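Local coordinates for protein arsenate reductase (arsC) (Archaeoglobus fulgidus, PDB 1Y1L) that probably reduces arsenate to arsenite for arsenical resistance, using the fold of the low molecular weight phosphotyrosine phosphatases, at residues V40-T43 with V44-L47. Sequence-based numbering, arbitrary orientation.
Sequences VDET and VKRL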
loop_
_atom_site.group_PDB
_atom_site.type_symbol
_atom_site.label_atom_id
_atom_site.label_comp_id
_atom_site.label_asym_id
_atom_site.label_seq_id
_atom_site.Cartn_x
_atom_site.Cartn_y
_atom_site.Cartn_z
ATOM N N VAL A 40 4.489 27.201 -10.901
ATOM C CA VAL A 40 5.645 26.317 -10.832
ATOM C C VAL A 40 6.712 27.165 -10.156
ATOM O O VAL A 40 6.810 28.369 -10.409
ATOM C CB VAL A 40 6.110 25.846 -12.226
ATOM C CG1 VAL A 40 7.526 25.305 -12.166
ATOM C CG2 VAL A 40 5.199 24.747 -12.710
ATOM N N ASP A 41 7.477 26.543 -9.271
ATOM C CA ASP A 41 8.511 27.235 -8.516
ATOM C C ASP A 41 9.395 28.088 -9.390
ATOM O O ASP A 41 9.831 27.662 -10.462
ATOM C CB ASP A 41 9.382 26.259 -7.694
ATOM C CG ASP A 41 9.882 26.967 -6.456
ATOM O OD1 ASP A 41 10.755 27.846 -6.570
ATOM O OD2 ASP A 41 9.384 26.644 -5.363
ATOM N N GLU A 42 9.645 29.303 -8.912
ATOM C CA GLU A 42 10.479 30.255 -9.623
ATOM C C GLU A 42 11.956 29.881 -9.501
ATOM O O GLU A 42 12.746 30.167 -10.402
ATOM C CB GLU A 42 10.224 31.667 -9.102
ATOM C CG GLU A 42 8.749 32.085 -9.152
ATOM C CD GLU A 42 8.143 32.039 -10.562
ATOM O OE1 GLU A 42 8.809 32.479 -11.528
ATOM O OE2 GLU A 42 6.988 31.574 -10.701
ATOM N N THR A 43 12.325 29.244 -8.392
ATOM C CA THR A 43 13.706 28.827 -8.193
ATOM C C THR A 43 14.039 27.746 -9.193
ATOM O O THR A 43 15.155 27.683 -9.727
ATOM C CB THR A 43 13.911 28.234 -6.819
ATOM O OG1 THR A 43 13.395 29.143 -5.844
ATOM C CG2 THR A 43 15.391 27.997 -6.558
ATOM N N VAL A 44 13.055 26.876 -9.409
ATOM C CA VAL A 44 13.183 25.755 -10.328
ATOM C C VAL A 44 13.306 26.180 -11.777
ATOM O O VAL A 44 14.217 25.736 -12.479
ATOM C CB VAL A 44 11.994 24.791 -10.209
ATOM C CG1 VAL A 44 12.145 23.654 -11.210
ATOM C CG2 VAL A 44 11.928 24.231 -8.809
ATOM N N LYS A 45 12.359 26.990 -12.235
ATOM C CA LYS A 45 12.394 27.435 -13.616
ATOM C C LYS A 45 13.659 28.218 -13.909
ATOM O O LYS A 45 14.133 28.231 -15.046
ATOM C CB LYS A 45 11.142 28.236 -13.980
ATOM C CG LYS A 45 10.884 29.440 -13.142
ATOM C CD LYS A 45 9.672 30.196 -13.655
ATOM C CE LYS A 45 8.399 29.403 -13.467
ATOM N NZ LYS A 45 7.199 30.213 -13.803
ATOM N N ARG A 46 14.188 28.874 -12.877
ATOM C CA ARG A 46 15.410 29.654 -12.991
ATOM C C ARG A 46 16.536 28.655 -13.120
ATOM O O ARG A 46 17.351 28.736 -14.031
ATOM C CB ARG A 46 15.631 30.508 -11.736
ATOM C CG ARG A 46 17.035 31.122 -11.635
ATOM C CD ARG A 46 17.392 31.446 -10.196
ATOM N NE ARG A 46 18.835 31.615 -9.998
ATOM C CZ ARG A 46 19.489 31.289 -8.880
ATOM N NH1 ARG A 46 20.798 31.485 -8.795
ATOM N NH2 ARG A 46 18.846 30.755 -7.844
ATOM N N LEU A 47 16.576 27.723 -12.180
ATOM C CA LEU A 47 17.596 26.686 -12.156
ATOM C C LEU A 47 17.649 25.829 -13.430
ATOM O O LEU A 47 18.723 25.391 -13.855
ATOM C CB LEU A 47 17.390 25.810 -10.915
ATOM C CG LEU A 47 18.263 26.096 -9.684
ATOM C CD1 LEU A 47 18.512 27.562 -9.517
ATOM C CD2 LEU A 47 17.592 25.515 -8.458
#
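Val40 meets Lys45 through its backbone: the lysine CE passes beside the carbonyl oxygen, 3.6 Å from Val40 O, and the valine CG1 stands a little farther from the same carbon. Next comes Asp41, the N-cap of helix 42-49. With CG swung anti to its own backbone N (chi1 -150°), the carboxylate reaches forward to the first turn, where OD1 accepts from Thr43 N at 2.8 Å through its anti lone pair. Asp41 CB lies 3.4 Å from Val44 CG2, the two side chains crossing at about a right angle. The carbonyl O of Asp41 opens the i to i+4 ladder, accepting from Lys45 N at 3.2 Å in a nearly straight bond (170°). In this low molecular weight phosphotyrosine phosphatase fold, where helices flank a four-stranded parallel sheet, the same carboxylate caps helix 42-49 with OD1 and reaches the hydroxyl of Tyr107, on helix 106-121, with OD2. Glu42 bends at chi2 (-59°) and runs alongside Lys45, both pointing the same way. Their salt bridge is loose, 3.4 Å from Glu42 OE2 to Lys45 NZ, and its hydrogen bond is weak. Glu42 O accepts from Arg46 N at 3.1 Å, the second bond of the helical series. At Thr43, the carbonyl O accepts from Leu47 N at 2.8 Å, and CG2 lies 3.8 Å from Leu47 CD2, the two side chains running side by side against Tyr107. The threonine OG1 is hydrogen-bonded to Asp103, and Val44 and Leu47 both pack on Met15 of helix 12-21.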